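Local structure of Non-ribosomal peptide synthetase (Methanobrevibacter ruminantium, 6VTJ) at residues A[111-116]-A[455-460]; A[136-141]-A[364-369]; A[153-158]-A[208-213]. The protein joins a peptide carrier domain to a reductase domain that probably frees the phosphopantetheine-bound peptide by NAD(P)H-dependent reduction of its thioester. All blocks are in the same frame, centred on the assembly; numbering follows the deposited sequence.

Contact 1: A[111-116]-A[455-460]; sequences QENTWE and IEQTVD
Gln457 reaches from the first turn of helix 456-464 to Asn113, the centre of an inverse gamma turn that runs into helix 115-120. Its CG stands anti to the backbone N (chi1 -179°) and the rest of the chain is extended, which carries the amide well clear of its own helix. There Gln457 NE2 donates to Asn113 O at 2.8 Å, and the bond is nearly straight, 166° at the hydrogen. The acceptor lies close to the Gln457 amide plane, whereas NE2 sits above the plane of the Asn113 carbonyl and not on a lone pair. Arg280 NH1 binds both Asn113 O and Gln457 OE1, so a single guanidinium nitrogen braces the two partners.

The Asn113 side-chain amide is turned almost perpendicular to that of Gln457, and a water joins them, accepting from Gln457 NE2 at 2.9 Å and donating to Asn113 OD1 at 3.2 Å. Asn113 ND2 is gripped by Glu279 O and Val385 O, which fixes the rotation of this buried amide. Thr114 caps the following helix, its OG1 taking Asn117 N.

Beyond the cap, Trp115 lays the end of its indole on helix 456-464, its CG anti to the backbone N (chi1 168°). The six-membered ring of the indole meets the helix obliquely, Trp115 CZ3 lying 3.8 Å from Asp460 CB, while Ile461 and Ser464 carry the packing along the helix. Thr458 of that helix packs on Phe386 of strand 385-388. At this surface joint, a second water accepts from Trp115 N at 3.0 Å and donates to Gln457 OE1 at 2.9 Å.

Contact 2: A[136-141]-A[364-369]; sequences GFLGIH and SQIDYV
His141 ND1 donates to Phe137 O, 2.8 Å away, one turn back in the same helix; the rings of both residues pack on Ile366. The bond is nearly straight at 176° and lies in both the imidazole and carbonyl planes, so it fixes the ring; Arg324 NH1 meets NE2. Ile366 carries the contact. Its CG2 stands over the centre of the His141 imidazole, a CH-pi contact 3.6 Å from the centroid, while CG1 of Ile366 lies over one face of Phe137, 3.8 Å from that centroid. Ile366 holds CG1 anti to its N (chi1 -165°), and the turn at the next torsion (chi2 65°) brings Ile366 CD1 to 3.7 Å from Leu138 CD1; the same leucine methyl touches Val369 CG1. With His141 cut back to an alanine, Ile366 CG2 would probably lose its flat cover, and Phe137 O and Arg324 their imidazole partner. Rossmann relatives bind their dinucleotide at the glycine-rich turn that opens helix 137-149. Here that helix start lies against the start of helix 366-376, just after strand 360-365, with Tyr177 of helix 166-177 touching both rings and strand 313-322 lying under Val369.

Contact 3: A[153-158]-A[208-213]; sequences KIYCML and DEPIDT
Tyr155 and Glu209 each hold CG anti to their own carbonyl carbon, and these first torsions aim the two side chains at one another: the tyrosine (chi1 -63°) sends its ring out from strand 154-158 to the loop, and the glutamate then bends at its second torsion (chi2 -65°), curling the carboxylate back to the phenol. Tyr155 OH donates to Glu209 OE1 at 2.7 Å. The acceptor is met on its anti side, somewhat out of the carboxylate plane. Seen from the tyrosine, Glu209 OE1 lies at the ring edge, near the ring plane and 3.4 Å from Tyr155 CE2, although the ring and carboxylate planes are 53° apart.

The same Tyr155 OH accepts a bond from Lys153 NZ at 2.9 Å, the lysine coming from two residues earlier in the chain, just before the strand. Pro210, centre of an inverse gamma turn, sets its ring across the end of the phenol, with Pro210 CD 3.5 Å from Tyr155 OH. Nearer the strand the contact turns apolar: Tyr155 CD1 approaches Ile211 CG1 obliquely at a loose 4.2 Å, and both residues rest on Leu130, with Ile191 and Ile193 beside the tyrosine.

This is a piece of the Rossmann-type sheet. The loop 208-213 leads into strand 213-216, and strand 129-132 lies between that strand and 154-158, so the tyrosine reaches past a middle strand. Asn128 ties the two sides at the backbone, binding Lys153 N and Pro210 O.

Chemically, the phenol bridges the two charged groups, accepting from the lysine and donating to the glutamate. With Lys153 NZ still 4.7 Å from Glu209 OE1, the opposite charges, not in direct contact, probably attract each other across the hydroxyl, and both bonds would help keep it oriented.

Overall arrangement
Contact 2 is the buried one, contact 3 is partly buried and contact 1 lies at the surface, about 23 Å from contact 2 between centres. Contacts 2 and 3 share the Rossmann-type sheet: helix 137-149 of the former is followed directly by strand 154-158 of the latter, and their nearest atoms are about 6 Å apart. Contact 1 brings residues before and after this core together, its two segments 339 residues apart in sequence. The chemistry follows the position. Ring faces and methyl groups make contact 2, without a hydrogen bond across it; contact 3 links a lysine, a phenol and a glutamate at the outer end of an apolar patch; contact 1 relies on amides, backbone, two waters and a tryptophan ring.

Contact 1: A[111-116]-A[455-460]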
loop_
_atom_site.group_PDB
_atom_site.type_symbol
_atom_site.label_atom_id
_atom_site.label_comp_id
_atom_site.label_asym_id
_atom_site.label_seq_id
_atom_site.Cartn_x
_atom_site.Cartn_y
_atom_site.Cartn_z
ATOM N N GLN A 111 -1.089 -4.223 -24.869
ATOM C CA GLN A 111 -1.296 -5.428 -25.673
ATOM C C GLN A 111 0.012 -6.133 -26.029
ATOM O O GLN A 111 -0.007 -7.331 -26.316
ATOM C CB GLN A 111 -2.076 -5.110 -26.953
ATOM C CG GLN A 111 -3.567 -4.890 -26.735
ATOM C CD GLN A 111 -4.102 -5.659 -25.528
ATOM O OE1 GLN A 111 -4.162 -6.898 -25.528
ATOM N NE2 GLN A 111 -4.493 -4.922 -24.488
ATOM N N GLU A 112 1.141 -5.440 -25.976
ATOM C CA GLU A 112 2.421 -6.081 -26.214
ATOM C C GLU A 112 2.922 -6.877 -25.011
ATOM O O GLU A 112 3.929 -7.578 -25.145
ATOM C CB GLU A 112 3.470 -5.032 -26.609
ATOM C CG GLU A 112 3.006 -4.059 -27.691
ATOM C CD GLU A 112 4.083 -3.050 -28.075
ATOM O OE1 GLU A 112 5.171 -3.068 -27.459
ATOM O OE2 GLU A 112 3.846 -2.235 -28.996
ATOM N N ASN A 113 2.241 -6.806 -23.859
ATOM C CA ASN A 113 2.739 -7.389 -22.606
ATOM C C ASN A 113 2.252 -8.837 -22.475
ATOM O O ASN A 113 1.348 -9.166 -21.707
ATOM C CB ASN A 113 2.312 -6.540 -21.408
ATOM C CG ASN A 113 2.945 -7.017 -20.107
ATOM O OD1 ASN A 113 4.071 -7.508 -20.115
ATOM N ND2 ASN A 113 2.216 -6.904 -18.987
ATOM N N THR A 114 2.885 -9.725 -23.231
ATOM C CA THR A 114 2.445 -11.108 -23.325
ATOM C C THR A 114 3.560 -12.059 -22.912
ATOM O O THR A 114 4.739 -11.691 -22.858
ATOM C CB THR A 114 2.020 -11.443 -24.751
ATOM O OG1 THR A 114 3.142 -11.222 -25.612
ATOM C CG2 THR A 114 0.843 -10.543 -25.188
ATOM N N TRP A 115 3.176 -13.311 -22.652
ATOM C CA TRP A 115 4.189 -14.343 -22.488
ATOM C C TRP A 115 5.086 -14.422 -23.721
ATOM O O TRP A 115 6.300 -14.621 -23.603
ATOM C CB TRP A 115 3.539 -15.704 -22.217
ATOM C CG TRP A 115 4.530 -16.807 -22.342
ATOM C CD1 TRP A 115 4.710 -17.636 -23.421
ATOM C CD2 TRP A 115 5.517 -17.191 -21.369
ATOM N NE1 TRP A 115 5.740 -18.523 -23.168
ATOM C CE2 TRP A 115 6.253 -18.266 -21.920
ATOM C CE3 TRP A 115 5.845 -16.735 -20.086
ATOM C CZ2 TRP A 115 7.299 -18.888 -21.229
ATOM C CZ3 TRP A 115 6.893 -17.354 -19.398
ATOM C CH2 TRP A 115 7.606 -18.415 -19.974
ATOM N N GLU A 116 4.502 -14.281 -24.915
ATOM C CA GLU A 116 5.287 -14.420 -26.137
ATOM C C GLU A 116 6.406 -13.391 -26.184
ATOM O O GLU A 116 7.566 -13.725 -26.469
ATOM C CB GLU A 116 4.381 -14.291 -27.361
ATOM C CG GLU A 116 5.130 -14.425 -28.689
ATOM C CD GLU A 116 4.203 -14.724 -29.857
ATOM O OE1 GLU A 116 4.132 -13.884 -30.770
ATOM O OE2 GLU A 116 3.556 -15.798 -29.864
ATOM N N ILE A 455 -2.815 -13.334 -12.097
ATOM C CA ILE A 455 -1.388 -13.111 -11.894
ATOM C C ILE A 455 -0.548 -14.195 -12.545
ATOM O O ILE A 455 0.685 -14.176 -12.433
ATOM C CB ILE A 455 -1.055 -13.012 -10.386
ATOM C CG1 ILE A 455 -1.221 -14.378 -9.712
ATOM C CG2 ILE A 455 -1.931 -11.997 -9.656
ATOM C CD1 ILE A 455 -0.632 -14.388 -8.323
ATOM N N GLU A 456 -1.177 -15.136 -13.257
ATOM C CA GLU A 456 -0.472 -16.311 -13.752
ATOM C C GLU A 456 0.643 -15.932 -14.714
ATOM O O GLU A 456 1.731 -16.525 -14.674
ATOM C CB GLU A 456 -1.462 -17.279 -14.416
ATOM N N GLN A 457 0.413 -14.939 -15.584
ATOM C CA GLN A 457 1.489 -14.557 -16.488
ATOM C C GLN A 457 2.735 -14.204 -15.687
ATOM O O GLN A 457 3.842 -14.669 -15.989
ATOM C CB GLN A 457 1.065 -13.394 -17.397
ATOM C CG GLN A 457 2.146 -12.964 -18.402
ATOM C CD GLN A 457 1.620 -12.035 -19.498
ATOM O OE1 GLN A 457 0.868 -12.456 -20.367
ATOM N NE2 GLN A 457 2.017 -10.767 -19.452
ATOM N N THR A 458 2.575 -13.395 -14.638
ATOM C CA THR A 458 3.758 -13.007 -13.878
ATOM C C THR A 458 4.369 -14.226 -13.192
ATOM O O THR A 458 5.593 -14.399 -13.190
ATOM C CB THR A 458 3.412 -11.911 -12.865
ATOM O OG1 THR A 458 2.962 -10.734 -13.558
ATOM C CG2 THR A 458 4.647 -11.545 -12.025
ATOM N N VAL A 459 3.532 -15.097 -12.633
ATOM C CA VAL A 459 4.054 -16.331 -12.059
ATOM C C VAL A 459 4.935 -17.024 -13.082
ATOM O O VAL A 459 6.100 -17.347 -12.808
ATOM C CB VAL A 459 2.894 -17.230 -11.587
ATOM C CG1 VAL A 459 3.406 -18.590 -11.056
ATOM C CG2 VAL A 459 2.146 -16.522 -10.503
ATOM N N ASP A 460 4.429 -17.152 -14.316
ATOM C CA ASP A 460 5.161 -17.909 -15.320
ATOM C C ASP A 460 6.478 -17.240 -15.615
ATOM O O ASP A 460 7.536 -17.903 -15.664
ATOM C CB ASP A 460 4.341 -18.040 -16.601
ATOM C CG ASP A 460 3.166 -18.957 -16.436
ATOM O OD1 ASP A 460 3.195 -19.760 -15.485
ATOM O OD2 ASP A 460 2.210 -18.853 -17.229
HETATM O O HOH W 1 4.052 -9.587 -17.690
HETATM O O HOH W 2 0.274 -14.021 -22.796
#

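Contact 2: A[136-141]-A[364-369]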
loop_
_atom_site.group_PDB
_atom_site.type_symbol
_atom_site.label_atom_id
_atom_site.label_comp_id
_atom_site.label_asym_id
_atom_site.label_seq_id
_atom_site.Cartn_x
_atom_site.Cartn_y
_atom_site.Cartn_z
ATOM N N GLY A 136 11.979 2.727 3.754
ATOM C CA GLY A 136 10.733 2.051 4.030
ATOM C C GLY A 136 10.945 0.560 4.027
ATOM O O GLY A 136 12.021 0.062 3.692
ATOM N N PHE A 137 9.879 -0.163 4.395
ATOM C CA PHE A 137 9.942 -1.620 4.527
ATOM C C PHE A 137 10.385 -2.284 3.224
ATOM O O PHE A 137 11.281 -3.137 3.219
ATOM C CB PHE A 137 8.572 -2.153 4.961
ATOM C CG PHE A 137 8.548 -3.618 5.297
ATOM C CD1 PHE A 137 9.544 -4.188 6.070
ATOM C CD2 PHE A 137 7.489 -4.418 4.887
ATOM C CE1 PHE A 137 9.503 -5.558 6.397
ATOM C CE2 PHE A 137 7.440 -5.788 5.197
ATOM C CZ PHE A 137 8.438 -6.351 5.961
ATOM N N LEU A 138 9.751 -1.923 2.110
ATOM C CA LEU A 138 10.130 -2.521 0.838
ATOM C C LEU A 138 11.515 -2.048 0.401
ATOM O O LEU A 138 12.376 -2.869 0.062
ATOM C CB LEU A 138 9.075 -2.206 -0.223
ATOM C CG LEU A 138 9.395 -2.747 -1.625
ATOM C CD1 LEU A 138 9.729 -4.280 -1.623
ATOM C CD2 LEU A 138 8.256 -2.437 -2.575
ATOM N N GLY A 139 11.763 -0.734 0.467
ATOM C CA GLY A 139 12.991 -0.174 -0.089
ATOM C C GLY A 139 14.261 -0.730 0.529
ATOM O O GLY A 139 15.245 -0.984 -0.180
ATOM N N ILE A 140 14.264 -0.919 1.855
ATOM C CA ILE A 140 15.435 -1.460 2.540
ATOM C C ILE A 140 15.725 -2.873 2.068
ATOM O O ILE A 140 16.889 -3.283 1.956
ATOM C CB ILE A 140 15.235 -1.396 4.073
ATOM C CG1 ILE A 140 16.554 -1.600 4.794
ATOM C CG2 ILE A 140 14.216 -2.422 4.582
ATOM C CD1 ILE A 140 17.571 -0.570 4.450
ATOM N N HIS A 141 14.686 -3.633 1.759
ATOM C CA HIS A 141 14.914 -5.000 1.329
ATOM C C HIS A 141 15.291 -5.085 -0.134
ATOM O O HIS A 141 16.029 -5.997 -0.520
ATOM C CB HIS A 141 13.679 -5.826 1.642
ATOM C CG HIS A 141 13.562 -6.151 3.095
ATOM N ND1 HIS A 141 12.778 -5.420 3.959
ATOM C CD2 HIS A 141 14.183 -7.091 3.848
ATOM C CE1 HIS A 141 12.887 -5.923 5.179
ATOM N NE2 HIS A 141 13.747 -6.928 5.140
ATOM N N SER A 364 2.932 -12.018 0.684
ATOM C CA SER A 364 4.089 -11.701 -0.149
ATOM C C SER A 364 5.248 -11.335 0.771
ATOM O O SER A 364 5.386 -10.187 1.194
ATOM C CB SER A 364 3.737 -10.573 -1.109
ATOM O OG SER A 364 2.719 -10.985 -2.014
ATOM N N GLN A 365 6.083 -12.334 1.081
ATOM C CA GLN A 365 7.207 -12.149 1.995
ATOM C C GLN A 365 8.193 -11.129 1.429
ATOM O O GLN A 365 8.665 -11.272 0.293
ATOM C CB GLN A 365 7.900 -13.491 2.235
ATOM C CG GLN A 365 6.944 -14.625 2.704
ATOM C CD GLN A 365 6.454 -15.525 1.562
ATOM O OE1 GLN A 365 6.529 -15.162 0.386
ATOM N NE2 GLN A 365 5.979 -16.721 1.913
ATOM N N ILE A 366 8.521 -10.113 2.243
ATOM C CA ILE A 366 9.188 -8.901 1.751
ATOM C C ILE A 366 10.543 -9.206 1.111
ATOM O O ILE A 366 10.969 -8.504 0.169
ATOM C CB ILE A 366 9.311 -7.869 2.893
ATOM C CG1 ILE A 366 9.649 -6.474 2.363
ATOM C CG2 ILE A 366 10.391 -8.278 3.850
ATOM C CD1 ILE A 366 8.598 -5.830 1.513
ATOM N N ASP A 367 11.246 -10.237 1.594
ATOM C CA ASP A 367 12.529 -10.561 0.972
ATOM C C ASP A 367 12.310 -11.152 -0.412
ATOM O O ASP A 367 13.050 -10.847 -1.354
ATOM C CB ASP A 367 13.380 -11.495 1.865
ATOM C CG ASP A 367 12.586 -12.625 2.540
ATOM O OD1 ASP A 367 11.336 -12.660 2.489
ATOM O OD2 ASP A 367 13.236 -13.493 3.169
ATOM N N TYR A 368 11.238 -11.927 -0.577
ATOM C CA TYR A 368 10.931 -12.434 -1.900
ATOM C C TYR A 368 10.273 -11.381 -2.790
ATOM O O TYR A 368 10.493 -11.407 -4.005
ATOM C CB TYR A 368 10.100 -13.709 -1.773
ATOM C CG TYR A 368 11.007 -14.875 -1.472
ATOM C CD1 TYR A 368 11.519 -15.063 -0.194
ATOM C CD2 TYR A 368 11.389 -15.768 -2.473
ATOM C CE1 TYR A 368 12.363 -16.108 0.081
ATOM C CE2 TYR A 368 12.242 -16.822 -2.203
ATOM C CZ TYR A 368 12.725 -16.985 -0.931
ATOM O OH TYR A 368 13.571 -18.026 -0.663
ATOM N N VAL A 369 9.519 -10.418 -2.229
ATOM C CA VAL A 369 9.064 -9.299 -3.054
ATOM C C VAL A 369 10.259 -8.585 -3.661
ATOM O O VAL A 369 10.281 -8.288 -4.862
ATOM C CB VAL A 369 8.197 -8.315 -2.251
ATOM C CG1 VAL A 369 7.827 -7.133 -3.130
ATOM C CG2 VAL A 369 6.944 -8.992 -1.751
#

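Contact 3: A[153-158]-A[208-213]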
loop_
_atom_site.group_PDB
_atom_site.type_symbol
_atom_site.label_atom_id
_atom_site.label_comp_id
_atom_site.label_asym_id
_atom_site.label_seq_id
_atom_site.Cartn_x
_atom_site.Cartn_y
_atom_site.Cartn_z
ATOM N N LYS A 153 26.361 -0.411 -8.674
ATOM C CA LYS A 153 26.221 0.536 -7.577
ATOM C C LYS A 153 24.747 0.849 -7.357
ATOM O O LYS A 153 23.941 0.771 -8.287
ATOM C CB LYS A 153 26.962 1.838 -7.877
ATOM C CG LYS A 153 28.470 1.777 -7.770
ATOM C CD LYS A 153 29.049 3.169 -7.586
ATOM C CE LYS A 153 28.671 4.075 -8.742
ATOM N NZ LYS A 153 29.454 5.348 -8.720
ATOM N N ILE A 154 24.398 1.233 -6.132
ATOM C CA ILE A 154 23.031 1.633 -5.820
ATOM C C ILE A 154 23.052 2.973 -5.085
ATOM O O ILE A 154 23.629 3.092 -3.997
ATOM C CB ILE A 154 22.291 0.556 -5.009
ATOM C CG1 ILE A 154 20.841 0.974 -4.768
ATOM C CG2 ILE A 154 22.975 0.273 -3.680
ATOM C CD1 ILE A 154 19.957 -0.185 -4.379
ATOM N N TYR A 155 22.444 3.980 -5.694
ATOM C CA TYR A 155 22.247 5.294 -5.103
ATOM C C TYR A 155 20.910 5.311 -4.379
ATOM O O TYR A 155 19.883 5.010 -4.985
ATOM C CB TYR A 155 22.235 6.370 -6.188
ATOM C CG TYR A 155 23.525 6.522 -6.966
ATOM C CD1 TYR A 155 23.905 5.585 -7.920
ATOM C CD2 TYR A 155 24.353 7.628 -6.759
ATOM C CE1 TYR A 155 25.090 5.737 -8.646
ATOM C CE2 TYR A 155 25.534 7.788 -7.474
ATOM C CZ TYR A 155 25.896 6.838 -8.415
ATOM O OH TYR A 155 27.062 6.997 -9.124
ATOM N N CYS A 156 20.907 5.707 -3.114
ATOM C CA CYS A 156 19.685 5.703 -2.310
ATOM C C CYS A 156 19.350 7.137 -1.949
ATOM O O CYS A 156 20.100 7.777 -1.208
ATOM C CB CYS A 156 19.851 4.861 -1.049
ATOM S SG CYS A 156 20.400 3.181 -1.361
ATOM N N MET A 157 18.224 7.631 -2.446
ATOM C CA MET A 157 17.822 9.006 -2.169
ATOM C C MET A 157 16.930 9.059 -0.933
ATOM O O MET A 157 15.875 8.418 -0.897
ATOM C CB MET A 157 17.102 9.618 -3.366
ATOM C CG MET A 157 17.022 11.132 -3.277
ATOM S SD MET A 157 15.836 11.859 -4.423
ATOM C CE MET A 157 16.621 11.506 -5.984
ATOM N N LEU A 158 17.318 9.840 0.045
ATOM C CA LEU A 158 16.573 9.993 1.246
ATOM C C LEU A 158 16.824 11.304 1.985
ATOM O O LEU A 158 17.789 11.963 1.757
ATOM C CB LEU A 158 16.876 8.841 2.156
ATOM C CG LEU A 158 18.283 8.623 2.661
ATOM C CD1 LEU A 158 18.641 9.503 3.805
ATOM C CD2 LEU A 158 18.635 7.210 2.961
ATOM N N ASP A 208 24.735 13.799 -13.575
ATOM C CA ASP A 208 26.080 13.449 -14.014
ATOM C C ASP A 208 26.583 12.177 -13.334
ATOM O O ASP A 208 27.790 12.013 -13.129
ATOM C CB ASP A 208 27.044 14.608 -13.757
ATOM N N GLU A 209 25.643 11.260 -12.953
ATOM C CA GLU A 209 25.935 9.975 -12.326
ATOM C C GLU A 209 25.545 8.838 -13.260
ATOM O O GLU A 209 24.539 8.941 -13.973
ATOM C CB GLU A 209 25.187 9.798 -10.995
ATOM C CG GLU A 209 25.536 10.816 -9.919
ATOM C CD GLU A 209 26.973 10.716 -9.451
ATOM O OE1 GLU A 209 27.547 9.605 -9.497
ATOM O OE2 GLU A 209 27.523 11.757 -9.025
ATOM N N PRO A 210 26.325 7.753 -13.287
ATOM C CA PRO A 210 26.024 6.590 -14.151
ATOM C C PRO A 210 24.864 5.741 -13.623
ATOM O O PRO A 210 25.021 4.673 -13.021
ATOM C CB PRO A 210 27.351 5.823 -14.149
ATOM C CG PRO A 210 27.949 6.129 -12.837
ATOM C CD PRO A 210 27.578 7.561 -12.531
ATOM N N ILE A 211 23.650 6.229 -13.877
ATOM C CA ILE A 211 22.418 5.604 -13.418
ATOM C C ILE A 211 21.733 4.933 -14.600
ATOM O O ILE A 211 21.449 5.577 -15.619
ATOM C CB ILE A 211 21.495 6.628 -12.735
ATOM C CG1 ILE A 211 22.105 7.008 -11.381
ATOM C CG2 ILE A 211 20.074 6.048 -12.575
ATOM C CD1 ILE A 211 21.575 8.279 -10.781
ATOM N N ASP A 212 21.465 3.637 -14.458
ATOM C CA ASP A 212 20.814 2.849 -15.495
ATOM C C ASP A 212 19.353 2.541 -15.215
ATOM O O ASP A 212 18.563 2.443 -16.159
ATOM C CB ASP A 212 21.572 1.534 -15.688
ATOM C CG ASP A 212 23.031 1.770 -15.962
ATOM O OD1 ASP A 212 23.311 2.545 -16.898
ATOM O OD2 ASP A 212 23.894 1.216 -15.243
ATOM N N THR A 213 18.972 2.381 -13.950
ATOM C CA THR A 213 17.603 2.020 -13.601
ATOM C C THR A 213 17.157 2.807 -12.382
ATOM O O THR A 213 17.853 2.796 -11.368
ATOM C CB THR A 213 17.474 0.534 -13.284
ATOM O OG1 THR A 213 18.051 -0.266 -14.330
ATOM C CG2 THR A 213 16.003 0.178 -13.087
#